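Local coordinates for protein tryptophan decarboxylase 1 (PDB 6KHO) that decarboxylates L-tryptophan to tryptamine and 5-hydroxy-L-tryptophan to serotonin, using pyridoxal 5'-phosphate as cofactor in a homodimer of the group II decarboxylase family, at residues V270-T273 with S274-A277; P309-R312 with H313-D316; Y396-A399 with K400-H404; R406-V409 with A410-K413; S500-E503 with L504-K507. All blocks are in the same frame, centred on the assembly; numbering follows the deposited sequence.

Contact 1. Residues V270-T273 with S274-A277. With PLP (pyridoxal-5'-phosphate), chain C.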
loop_
_atom_site.group_PDB
_atom_site.type_symbol
_atom_site.label_atom_id
_atom_site.label_comp_id
_atom_site.label_asym_id
_atom_site.label_seq_id
_atom_site.Cartn_x
_atom_site.Cartn_y
_atom_site.Cartn_z
ATOM N N VAL A 270 17.841 13.338 -4.357
ATOM C CA VAL A 270 18.957 12.830 -5.147
ATOM C C VAL A 270 18.354 12.114 -6.352
ATOM O O VAL A 270 17.863 10.982 -6.239
ATOM C CB VAL A 270 19.868 11.907 -4.331
ATOM C CG1 VAL A 270 20.978 11.339 -5.219
ATOM C CG2 VAL A 270 20.459 12.668 -3.151
ATOM N N GLY A 271 18.393 12.768 -7.515
ATOM C CA GLY A 271 17.813 12.203 -8.723
ATOM C C GLY A 271 16.387 12.668 -8.967
ATOM O O GLY A 271 15.443 11.873 -8.907
ATOM N N THR A 272 16.210 13.949 -9.265
ATOM C CA THR A 272 14.861 14.478 -9.420
ATOM C C THR A 272 14.171 13.851 -10.628
ATOM O O THR A 272 14.809 13.381 -11.569
ATOM C CB THR A 272 14.874 15.999 -9.602
ATOM O OG1 THR A 272 15.592 16.319 -10.796
ATOM C CG2 THR A 272 15.503 16.710 -8.394
ATOM N N THR A 273 12.837 13.891 -10.603
ATOM C CA THR A 273 12.046 13.216 -11.627
ATOM C C THR A 273 12.214 13.872 -12.992
ATOM O O THR A 273 12.310 13.182 -14.014
ATOM C CB THR A 273 10.574 13.214 -11.218
ATOM O OG1 THR A 273 10.423 12.514 -9.974
ATOM C CG2 THR A 273 9.732 12.521 -12.274
ATOM N N SER A 274 12.248 15.204 -13.033
ATOM C CA SER A 274 12.290 15.901 -14.315
ATOM C C SER A 274 13.614 15.667 -15.034
ATOM O O SER A 274 13.642 15.146 -16.153
ATOM C CB SER A 274 12.046 17.399 -14.111
ATOM O OG SER A 274 12.153 18.075 -15.351
ATOM N N SER A 275 14.731 16.039 -14.401
ATOM C CA SER A 275 16.011 16.062 -15.093
ATOM C C SER A 275 17.138 15.385 -14.319
ATOM O O SER A 275 18.308 15.564 -14.680
ATOM C CB SER A 275 16.400 17.514 -15.422
ATOM O OG SER A 275 16.781 18.224 -14.254
ATOM N N ASN A 276 16.824 14.606 -13.280
ATOM C CA ASN A 276 17.840 13.939 -12.459
ATOM C C ASN A 276 18.837 14.934 -11.870
ATOM O O ASN A 276 20.041 14.683 -11.829
ATOM C CB ASN A 276 18.572 12.854 -13.245
ATOM C CG ASN A 276 17.871 11.513 -13.169
ATOM O OD1 ASN A 276 16.839 11.375 -12.499
ATOM N ND2 ASN A 276 18.429 10.516 -13.842
ATOM N N ALA A 277 18.332 16.074 -11.409
ATOM C CA ALA A 277 19.158 16.950 -10.597
ATOM C C ALA A 277 19.447 16.277 -9.253
ATOM O O ALA A 277 18.715 15.386 -8.809
ATOM C CB ALA A 277 18.468 18.301 -10.392
HETATM N N1 PLP C . 10.130 10.886 -5.891
HETATM C C2 PLP C . 11.010 10.599 -6.915
HETATM C C2A PLP C . 12.342 11.275 -7.015
HETATM C C3 PLP C . 10.660 9.668 -7.880
HETATM O O3 PLP C . 11.536 9.384 -8.893
HETATM C C4 PLP C . 9.435 9.014 -7.812
HETATM C C4A PLP C . 9.212 7.761 -8.608
HETATM C C5 PLP C . 8.550 9.304 -6.783
HETATM C C6 PLP C . 8.902 10.249 -5.822
HETATM C C5A PLP C . 7.222 8.576 -6.768
HETATM O O4P PLP C . 6.520 8.705 -5.554
HETATM P P PLP C . 5.427 7.592 -5.100
HETATM O O1P PLP C . 4.469 7.301 -6.222
HETATM O O2P PLP C . 4.718 8.147 -3.889
HETATM O O3P PLP C . 6.095 6.276 -4.740
HETATM O O HOH W 1 15.070 18.348 -12.321
#
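Thr272 and Ala277 close a tight reversal of the chain in the loop that follows strand 262-269 of the large mixed sheet, at the edge of the pyridoxal phosphate pocket. The Thr272 side chain holds the two limbs together. Its CB lies 3.9 Å from Ala277 N, and the two branches then divide the work. With chi1 at 62°, OG1 is tucked against both backbone neighbours of its own CA and accepts Ala277 N at 2.8 Å. The same hydroxyl meets a water at 2.6 Å, and this water also bonds to Ser275 OG, so that it bridges the two hydroxyls. CG2 goes the other way and packs against Ala277 O at 3.5 Å. That carbonyl is gripped by two amides: Thr272 N reaches it at 2.9 Å, in the carbonyl plane and on a lone pair, while Gly271 N comes in tilted from the plane. Thr272 O accepts Asn276 N in turn, from above its carbonyl plane. Gly271 has a positive phi of 94°, a conformation in which a side chain would collide with Val270 O. Around the turn, Arg485 binds the carbonyls of Thr273 and Ser274, and Thr476 holds Ser274 OG. Beyond this network Thr273 faces the cofactor, with its OG1 3.5 Å from the phenolic O3 of PLP.

Contact 2. Residues P309-R312 with H313-D316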
loop_
_atom_site.group_PDB
_atom_site.type_symbol
_atom_site.label_atom_id
_atom_site.label_comp_id
_atom_site.label_asym_id
_atom_site.label_seq_id
_atom_site.Cartn_x
_atom_site.Cartn_y
_atom_site.Cartn_z
ATOM N N PRO A 309 30.177 2.076 -6.200
ATOM C CA PRO A 309 31.062 3.083 -5.575
ATOM C C PRO A 309 31.146 4.404 -6.326
ATOM O O PRO A 309 31.268 5.462 -5.698
ATOM C CB PRO A 309 32.420 2.366 -5.547
ATOM C CG PRO A 309 32.071 0.906 -5.464
ATOM C CD PRO A 309 30.813 0.749 -6.290
ATOM N N GLU A 310 31.085 4.379 -7.655
ATOM C CA GLU A 310 31.217 5.611 -8.423
ATOM C C GLU A 310 29.997 6.521 -8.314
ATOM O O GLU A 310 30.067 7.671 -8.757
ATOM C CB GLU A 310 31.491 5.278 -9.890
ATOM C CG GLU A 310 30.303 4.686 -10.618
ATOM C CD GLU A 310 30.336 3.163 -10.678
ATOM O OE1 GLU A 310 29.752 2.607 -11.637
ATOM O OE2 GLU A 310 30.935 2.528 -9.776
ATOM N N PHE A 311 28.882 6.045 -7.751
ATOM C CA PHE A 311 27.710 6.883 -7.535
ATOM C C PHE A 311 27.471 7.207 -6.070
ATOM O O PHE A 311 26.675 8.106 -5.773
ATOM C CB PHE A 311 26.449 6.213 -8.109
ATOM C CG PHE A 311 26.501 6.008 -9.596
ATOM C CD1 PHE A 311 26.337 7.081 -10.456
ATOM C CD2 PHE A 311 26.717 4.746 -10.132
ATOM C CE1 PHE A 311 26.390 6.901 -11.823
ATOM C CE2 PHE A 311 26.780 4.562 -11.497
ATOM C CZ PHE A 311 26.615 5.639 -12.346
ATOM N N ARG A 312 28.140 6.508 -5.150
ATOM C CA ARG A 312 27.851 6.668 -3.731
ATOM C C ARG A 312 28.178 8.075 -3.224
ATOM O O ARG A 312 27.681 8.470 -2.162
ATOM C CB ARG A 312 28.612 5.583 -2.953
ATOM C CG ARG A 312 28.394 5.540 -1.443
ATOM C CD ARG A 312 26.933 5.688 -1.024
ATOM N NE ARG A 312 26.839 5.694 0.434
ATOM C CZ ARG A 312 27.179 6.727 1.205
ATOM N NH1 ARG A 312 27.620 7.860 0.659
ATOM N NH2 ARG A 312 27.081 6.628 2.525
ATOM N N HIS A 313 28.954 8.864 -3.981
ATOM C CA HIS A 313 29.249 10.229 -3.545
ATOM C C HIS A 313 28.014 11.122 -3.540
ATOM O O HIS A 313 27.995 12.125 -2.814
ATOM C CB HIS A 313 30.333 10.860 -4.423
ATOM C CG HIS A 313 29.915 11.068 -5.844
ATOM N ND1 HIS A 313 29.344 12.243 -6.287
ATOM C CD2 HIS A 313 29.985 10.251 -6.923
ATOM C CE1 HIS A 313 29.077 12.140 -7.577
ATOM N NE2 HIS A 313 29.454 10.942 -7.987
ATOM N N HIS A 314 26.983 10.786 -4.326
ATOM C CA HIS A 314 25.751 11.568 -4.301
ATOM C C HIS A 314 25.047 11.502 -2.956
ATOM O O HIS A 314 24.135 12.301 -2.712
ATOM C CB HIS A 314 24.790 11.095 -5.399
ATOM C CG HIS A 314 25.275 11.381 -6.785
ATOM N ND1 HIS A 314 25.455 12.662 -7.261
ATOM C CD2 HIS A 314 25.625 10.551 -7.796
ATOM C CE1 HIS A 314 25.885 12.609 -8.509
ATOM N NE2 HIS A 314 25.997 11.338 -8.859
ATOM N N LEU A 315 25.423 10.563 -2.092
ATOM C CA LEU A 315 24.811 10.439 -0.776
ATOM C C LEU A 315 25.718 10.941 0.339
ATOM O O LEU A 315 25.378 10.783 1.516
ATOM C CB LEU A 315 24.408 8.985 -0.513
ATOM C CG LEU A 315 23.193 8.481 -1.293
ATOM C CD1 LEU A 315 22.822 7.066 -0.829
ATOM C CD2 LEU A 315 22.028 9.446 -1.115
ATOM N N ASP A 316 26.865 11.533 0.010
ATOM C CA ASP A 316 27.716 12.085 1.059
ATOM C C ASP A 316 26.940 13.116 1.875
ATOM O O ASP A 316 26.231 13.963 1.325
ATOM C CB ASP A 316 28.979 12.694 0.453
ATOM C CG ASP A 316 29.931 11.627 -0.082
ATOM O OD1 ASP A 316 29.600 10.422 0.026
ATOM O OD2 ASP A 316 31.002 11.986 -0.611
#
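Phe311 O receives the amide of His314, the N to O distance being 3.1 Å and the N-H···O angle 160°. One residue on, Leu315 N reaches Arg312 O in the same fashion, and Asp316 N follows with His313 O; the three successive bonds to the third residue back are the signature of a short 3-10 turn. It lies on the surface, in the long connection between strands 294-298 and 323-326. Phe311 O is also touched by the imidazole of His314, whose CD2 comes within 3.3 Å. The neighbouring His313 ring turns its edge to the chain, and CD2 lies 3.2 Å from Glu310 O, in the ring plane. Arg312 supplies the main side-chain link. A bend at chi2 (44°) folds its chain back over the turn, laying one face of the guanidinium on Leu315 CB, which is 3.6 Å from NH1. At the edge of the same group NH1 forms a salt bridge with Asp316 OD1 at 3.3 Å, the guanidinium and carboxylate planes standing 61° apart. NE and NH2 are bound to the backbone carbonyls of Leu150 and Asn151, just after the end of helix 133-149. Phe311 packs on Val409, and His314 meets the ring of Phe433. With NE, NH1 and NH2 each engaged by a different acceptor, the guanidinium has its rotation fixed; because the planes are strongly turned and the exposed Asp316 is met at some length, the salt bridge is probably a modest electrostatic addition to the two carbonyl bonds.

Contact 3. Residues Y396-A399 with K400-H404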
loop_
_atom_site.group_PDB
_atom_site.type_symbol
_atom_site.label_atom_id
_atom_site.label_comp_id
_atom_site.label_asym_id
_atom_site.label_seq_id
_atom_site.Cartn_x
_atom_site.Cartn_y
_atom_site.Cartn_z
ATOM N N TYR A 396 20.547 -13.121 -7.109
ATOM C CA TYR A 396 21.422 -12.463 -8.080
ATOM C C TYR A 396 22.746 -11.990 -7.482
ATOM O O TYR A 396 23.777 -12.052 -8.162
ATOM C CB TYR A 396 20.695 -11.285 -8.727
ATOM C CG TYR A 396 19.409 -11.708 -9.399
ATOM C CD1 TYR A 396 19.361 -12.853 -10.193
ATOM C CD2 TYR A 396 18.236 -10.986 -9.220
ATOM C CE1 TYR A 396 18.183 -13.260 -10.801
ATOM C CE2 TYR A 396 17.046 -11.379 -9.833
ATOM C CZ TYR A 396 17.038 -12.514 -10.624
ATOM O OH TYR A 396 15.872 -12.898 -11.227
ATOM N N GLY A 397 22.751 -11.528 -6.233
ATOM C CA GLY A 397 23.973 -11.087 -5.587
ATOM C C GLY A 397 24.363 -9.659 -5.951
ATOM O O GLY A 397 23.869 -9.067 -6.911
ATOM N N VAL A 398 25.296 -9.106 -5.164
ATOM C CA VAL A 398 25.644 -7.688 -5.283
ATOM C C VAL A 398 26.276 -7.391 -6.643
ATOM O O VAL A 398 25.934 -6.401 -7.305
ATOM C CB VAL A 398 26.577 -7.253 -4.136
ATOM C CG1 VAL A 398 26.917 -5.750 -4.271
ATOM C CG2 VAL A 398 25.938 -7.527 -2.759
ATOM N N ALA A 399 27.212 -8.243 -7.070
ATOM C CA ALA A 399 27.960 -7.981 -8.297
ATOM C C ALA A 399 27.036 -7.848 -9.503
ATOM O O ALA A 399 27.213 -6.938 -10.322
ATOM C CB ALA A 399 29.003 -9.081 -8.516
ATOM N N LYS A 400 26.026 -8.728 -9.617
ATOM C CA LYS A 400 25.066 -8.632 -10.715
ATOM C C LYS A 400 24.181 -7.397 -10.582
ATOM O O LYS A 400 23.841 -6.761 -11.589
ATOM C CB LYS A 400 24.195 -9.890 -10.769
ATOM C CG LYS A 400 24.666 -10.965 -11.741
ATOM C CD LYS A 400 23.561 -11.998 -11.959
ATOM C CE LYS A 400 24.028 -13.192 -12.779
ATOM N NZ LYS A 400 25.096 -13.967 -12.085
ATOM N N LEU A 401 23.753 -7.068 -9.357
ATOM C CA LEU A 401 22.962 -5.854 -9.168
ATOM C C LEU A 401 23.766 -4.617 -9.569
ATOM O O LEU A 401 23.231 -3.693 -10.197
ATOM C CB LEU A 401 22.477 -5.747 -7.713
ATOM C CG LEU A 401 21.540 -6.841 -7.176
ATOM C CD1 LEU A 401 21.106 -6.588 -5.738
ATOM C CD2 LEU A 401 20.329 -6.994 -8.035
ATOM N N GLN A 402 25.058 -4.591 -9.230
ATOM C CA GLN A 402 25.907 -3.483 -9.663
ATOM C C GLN A 402 26.040 -3.441 -11.184
ATOM O O GLN A 402 25.977 -2.364 -11.792
ATOM C CB GLN A 402 27.285 -3.590 -9.011
ATOM C CG GLN A 402 27.283 -3.342 -7.505
ATOM C CD GLN A 402 28.654 -3.560 -6.896
ATOM O OE1 GLN A 402 29.343 -4.520 -7.244
ATOM N NE2 GLN A 402 29.062 -2.668 -5.992
ATOM N N GLU A 403 26.243 -4.597 -11.821
ATOM C CA GLU A 403 26.398 -4.586 -13.276
ATOM C C GLU A 403 25.094 -4.209 -13.972
ATOM O O GLU A 403 25.124 -3.633 -15.063
ATOM C CB GLU A 403 26.923 -5.937 -13.767
ATOM C CG GLU A 403 27.315 -6.008 -15.262
ATOM C CD GLU A 403 27.931 -4.712 -15.830
ATOM O OE1 GLU A 403 28.894 -4.162 -15.236
ATOM O OE2 GLU A 403 27.455 -4.249 -16.891
ATOM N N HIS A 404 23.945 -4.494 -13.348
ATOM C CA HIS A 404 22.662 -4.036 -13.879
ATOM C C HIS A 404 22.573 -2.506 -13.880
ATOM O O HIS A 404 22.162 -1.905 -14.878
ATOM C CB HIS A 404 21.515 -4.681 -13.079
ATOM C CG HIS A 404 20.315 -3.798 -12.875
ATOM N ND1 HIS A 404 19.403 -3.534 -13.876
ATOM C CD2 HIS A 404 19.856 -3.156 -11.772
ATOM C CE1 HIS A 404 18.448 -2.752 -13.407
ATOM N NE2 HIS A 404 18.700 -2.504 -12.132
HETATM O O HOH W 2 26.245 -11.390 -8.238
#
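The carboxamide of Gln402 has Val398 CG1 squarely over one face, 3.8 Å from CD, and at its edge NE2 is bonded to the carbonyl of Ile307. The second flat group, the Tyr396 ring, leads away from the turn to meet Phe22 of the second subunit, its hydroxyl bonded to Ala111 N; only its CB approaches Leu401, 4.4 Å from CD2. They flank a kink in helix 386-420. Gly397, with a positive phi of 82°, breaks the regular spiral, and Tyr396 O stands 4.3 Å from Lys400 N. A water fills in, donating to Tyr396 O at 2.6 Å and accepting Lys400 N at 3.0 Å. Regular helical bonds then resume: Leu401 N to Gly397 O, Gln402 N to Val398 O at 2.8 Å, and Glu403 N to Ala399 O. Leu401 CG, anti to its own carbonyl carbon (chi1 -62°), presses on Gly397 O at 3.2 Å. The backbones of Val398 and Ala399, whose N atoms have no bond to the preceding turn, hydrogen-bond to the second subunit. The kink is consistent with backbone groups being used across the dimer interface instead of within the helix, while the bridging water satisfies the carbonyl and amide it separates.

Contact 4. Residues R406-V409 with A410-K413. With CA (calcium ion), chain F.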
loop_
_atom_site.group_PDB
_atom_site.type_symbol
_atom_site.label_atom_id
_atom_site.label_comp_id
_atom_site.label_asym_id
_atom_site.label_seq_id
_atom_site.Cartn_x
_atom_site.Cartn_y
_atom_site.Cartn_z
ATOM N N ARG A 406 25.191 -0.454 -13.934
ATOM C CA ARG A 406 26.233 0.080 -14.812
ATOM C C ARG A 406 25.897 -0.114 -16.286
ATOM O O ARG A 406 26.211 0.746 -17.118
ATOM C CB ARG A 406 27.574 -0.573 -14.476
ATOM C CG ARG A 406 28.069 -0.200 -13.090
ATOM C CD ARG A 406 29.246 -1.046 -12.624
ATOM N NE ARG A 406 29.866 -0.461 -11.437
ATOM C CZ ARG A 406 30.585 -1.145 -10.550
ATOM N NH1 ARG A 406 30.787 -2.447 -10.708
ATOM N NH2 ARG A 406 31.103 -0.524 -9.500
ATOM N N SER A 407 25.277 -1.243 -16.637
ATOM C CA SER A 407 24.921 -1.465 -18.032
ATOM C C SER A 407 23.795 -0.538 -18.473
ATOM O O SER A 407 23.770 -0.112 -19.634
ATOM C CB SER A 407 24.555 -2.936 -18.261
ATOM O OG SER A 407 23.467 -3.331 -17.443
ATOM N N ASP A 408 22.873 -0.186 -17.565
ATOM C CA ASP A 408 21.852 0.805 -17.909
ATOM C C ASP A 408 22.476 2.172 -18.132
ATOM O O ASP A 408 22.073 2.908 -19.042
ATOM C CB ASP A 408 20.797 0.909 -16.806
ATOM C CG ASP A 408 19.812 -0.233 -16.836
ATOM O OD1 ASP A 408 19.850 -1.005 -17.809
ATOM O OD2 ASP A 408 18.998 -0.346 -15.898
ATOM N N VAL A 409 23.426 2.542 -17.276
ATOM C CA VAL A 409 24.084 3.835 -17.408
ATOM C C VAL A 409 24.888 3.884 -18.701
ATOM O O VAL A 409 24.897 4.900 -19.409
ATOM C CB VAL A 409 24.959 4.106 -16.168
ATOM C CG1 VAL A 409 25.958 5.211 -16.442
ATOM C CG2 VAL A 409 24.072 4.452 -14.963
ATOM N N ALA A 410 25.542 2.773 -19.049
ATOM C CA ALA A 410 26.355 2.738 -20.258
ATOM C C ALA A 410 25.490 2.830 -21.513
ATOM O O ALA A 410 25.874 3.496 -22.480
ATOM C CB ALA A 410 27.217 1.476 -20.269
ATOM N N MET A 411 24.317 2.184 -21.517
ATOM C CA MET A 411 23.365 2.393 -22.610
ATOM C C MET A 411 22.933 3.852 -22.690
ATOM O O MET A 411 22.843 4.419 -23.785
ATOM C CB MET A 411 22.132 1.496 -22.450
ATOM C CG MET A 411 22.376 -0.001 -22.661
ATOM S SD MET A 411 20.851 -0.911 -23.050
ATOM C CE MET A 411 19.904 -0.703 -21.542
ATOM N N ALA A 412 22.641 4.475 -21.543
ATOM C CA ALA A 412 22.285 5.894 -21.542
ATOM C C ALA A 412 23.421 6.754 -22.086
ATOM O O ALA A 412 23.175 7.753 -22.773
ATOM C CB ALA A 412 21.908 6.350 -20.131
ATOM N N LYS A 413 24.669 6.389 -21.786
ATOM C CA LYS A 413 25.797 7.153 -22.307
ATOM C C LYS A 413 25.910 7.001 -23.818
ATOM O O LYS A 413 26.265 7.962 -24.509
ATOM C CB LYS A 413 27.096 6.726 -21.624
ATOM C CG LYS A 413 28.155 7.819 -21.601
ATOM C CD LYS A 413 29.535 7.275 -21.266
ATOM C CE LYS A 413 30.615 8.328 -21.518
ATOM N NZ LYS A 413 30.633 8.785 -22.940
HETATM CA CA CA F . 19.065 -3.184 -18.256
HETATM O O HOH W 3 21.043 -3.785 -19.052
HETATM O O HOH W 4 20.251 -3.654 -16.260
HETATM O O HOH W 5 17.470 -2.411 -16.570
HETATM O O HOH W 6 17.383 -2.671 -19.817
HETATM O O HOH W 7 18.145 -5.434 -17.914
#
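A calcium site lies on one side of helix 386-420, where Asp408 and Met411, one turn apart, run side by side and point the same way. Asp408 OD1 binds the metal at 2.4 Å, and five waters complete a roughly octahedral shell. The carboxylate uses one oxygen for the calcium: OD2 stays 3.7 Å from the ion and instead accepts a hydrogen bond from one of the coordinated waters at 2.7 Å, with Trp331 NE1 as a further donor. This divided use of the two oxygens holds the carboxylate in its orientation. Met411 bends at chi3 (-64°), which carries its methyl group CE to 3.7 Å from Asp408 OD1, an apolar flank beside the liganding oxygen. Ser407 adds a second shell. Its OG accepts from another coordinated water at 2.9 Å and, more weakly, from a third, while it is bonded to the carbonyl of Glu403 in the turn before. The helical bonds here are regular, with Met411 N on Ser407 O at 3.0 Å and Ala412 N on Asp408 O at the same length. Arg406 pairs with Glu310 in the loop before strand 323-326. The protein thus reaches the calcium directly through one oxygen and indirectly through waters bonded to Asp408 and Ser407, as befits a mostly hydrated ion.

Contact 5. Residues S500-E503 with L504-K507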
loop_
_atom_site.group_PDB
_atom_site.type_symbol
_atom_site.label_atom_id
_atom_site.label_comp_id
_atom_site.label_asym_id
_atom_site.label_seq_id
_atom_site.Cartn_x
_atom_site.Cartn_y
_atom_site.Cartn_z
ATOM N N SER A 500 18.247 1.801 -32.184
ATOM C CA SER A 500 17.125 1.892 -33.116
ATOM C C SER A 500 16.184 3.040 -32.757
ATOM O O SER A 500 15.585 3.663 -33.646
ATOM C CB SER A 500 16.348 0.572 -33.149
ATOM O OG SER A 500 17.165 -0.491 -33.603
ATOM N N ALA A 501 16.026 3.318 -31.460
ATOM C CA ALA A 501 15.248 4.480 -31.043
ATOM C C ALA A 501 15.876 5.775 -31.553
ATOM O O ALA A 501 15.163 6.692 -31.973
ATOM C CB ALA A 501 15.121 4.507 -29.519
ATOM N N TRP A 502 17.208 5.866 -31.519
ATOM C CA TRP A 502 17.887 7.057 -32.020
ATOM C C TRP A 502 17.643 7.240 -33.512
ATOM O O TRP A 502 17.324 8.345 -33.972
ATOM C CB TRP A 502 19.383 6.970 -31.735
ATOM C CG TRP A 502 20.145 8.154 -32.273
ATOM C CD1 TRP A 502 21.258 8.124 -33.065
ATOM C CD2 TRP A 502 19.851 9.544 -32.047
ATOM N NE1 TRP A 502 21.676 9.410 -33.349
ATOM C CE2 TRP A 502 20.828 10.298 -32.738
ATOM C CE3 TRP A 502 18.857 10.226 -31.327
ATOM C CZ2 TRP A 502 20.840 11.701 -32.730
ATOM C CZ3 TRP A 502 18.872 11.620 -31.319
ATOM C CH2 TRP A 502 19.857 12.338 -32.020
ATOM N N GLU A 503 17.784 6.156 -34.284
ATOM C CA GLU A 503 17.502 6.214 -35.716
ATOM C C GLU A 503 16.077 6.680 -35.980
ATOM O O GLU A 503 15.835 7.461 -36.906
ATOM C CB GLU A 503 17.744 4.849 -36.359
ATOM C CG GLU A 503 19.167 4.342 -36.209
ATOM C CD GLU A 503 20.189 5.296 -36.790
ATOM O OE1 GLU A 503 19.915 5.882 -37.859
ATOM O OE2 GLU A 503 21.267 5.463 -36.181
ATOM N N LEU A 504 15.123 6.225 -35.167
ATOM C CA LEU A 504 13.735 6.616 -35.388
ATOM C C LEU A 504 13.522 8.091 -35.069
ATOM O O LEU A 504 12.745 8.774 -35.751
ATOM C CB LEU A 504 12.802 5.730 -34.558
ATOM C CG LEU A 504 11.327 6.134 -34.592
ATOM C CD1 LEU A 504 10.805 6.034 -36.015
ATOM C CD2 LEU A 504 10.474 5.304 -33.638
ATOM N N ILE A 505 14.211 8.604 -34.042
ATOM C CA ILE A 505 14.168 10.036 -33.746
ATOM C C ILE A 505 14.775 10.831 -34.896
ATOM O O ILE A 505 14.174 11.794 -35.390
ATOM C CB ILE A 505 14.896 10.339 -32.420
ATOM C CG1 ILE A 505 14.143 9.743 -31.221
ATOM C CG2 ILE A 505 15.079 11.847 -32.241
ATOM C CD1 ILE A 505 15.037 9.447 -30.027
ATOM N N LYS A 506 15.988 10.457 -35.317
ATOM C CA LYS A 506 16.631 11.116 -36.452
ATOM C C LYS A 506 15.725 11.104 -37.676
ATOM O O LYS A 506 15.490 12.144 -38.305
ATOM C CB LYS A 506 17.964 10.436 -36.771
ATOM C CG LYS A 506 19.087 10.828 -35.838
ATOM C CD LYS A 506 20.446 10.533 -36.440
ATOM C CE LYS A 506 20.500 9.135 -37.016
ATOM N NZ LYS A 506 21.900 8.734 -37.348
ATOM N N LYS A 507 15.180 9.932 -38.007
ATOM C CA LYS A 507 14.359 9.791 -39.204
ATOM C C LYS A 507 13.105 10.648 -39.115
ATOM O O LYS A 507 12.762 11.365 -40.061
ATOM C CB LYS A 507 14.007 8.315 -39.408
ATOM C CG LYS A 507 12.936 8.028 -40.430
ATOM C CD LYS A 507 12.826 6.523 -40.658
ATOM C CE LYS A 507 11.780 6.190 -41.708
ATOM N NZ LYS A 507 12.133 4.941 -42.451
#
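Trp502 and Lys506, one helical turn apart, make the CH-pi contact. The lysine crosses the indole at about a right angle, with CG over the six-membered ring, 3.9 Å from its centroid and 24° off the normal; farther along, CD passes 3.5 Å from NE1. Trp502 holds its ring there because CG is anti to the backbone N (chi1 178°), which swings the indole along the helix toward the next turn. Apolar packing continues on Ile505, whose CG2 comes 3.9 Å from Trp502 CZ3, while its CD1 curls back to 3.4 Å from Ala501 O. These residues belong to the C-terminal helix 495-513, whose side chains pack on the rest of the chain: Leu504 and Ile505 lie on helix 451-468, and Trp502 rests on Leu418 and Val419 of helix 386-420 and meets Phe425 edge-to-face. The charged contact is on the outer side. A bend of Lys506 at chi3 brings its ammonium alongside Glu503, where NZ forms a long salt bridge with OE1 at 3.5 Å; OE2 is at a similar distance. Backbone hydrogen bonds follow the alpha-helical pattern throughout. Lys506 N donates to Trp502 O at 2.8 Å in a nearly straight bond (179°). Lys507 N meets Glu503 O at a similar length, with Lys507 CB also close to that carbonyl, 3.2 Å from the oxygen.

Overall arrangement
Contact 1 lies at the cofactor pocket. Contact 2, with its centre about 15 Å away, touches it directly: Val270 CG2 packs on His314 O at 3.7 Å. Contacts 3 and 4 follow one another on helix 386-420, their centres about 14 Å apart, the first facing the dimer interface and the second the calcium. Contact 2 leans on both, through Pro309 on Gln402 and through a salt bridge of Glu310 OE2 with Arg406 NH2 at 3.1 Å. Contact 5 touches none of the others, although its C-terminal helix packs on helix 386-420; its nearest atoms are about 9 Å from contact 4 and about 15 Å from contact 1.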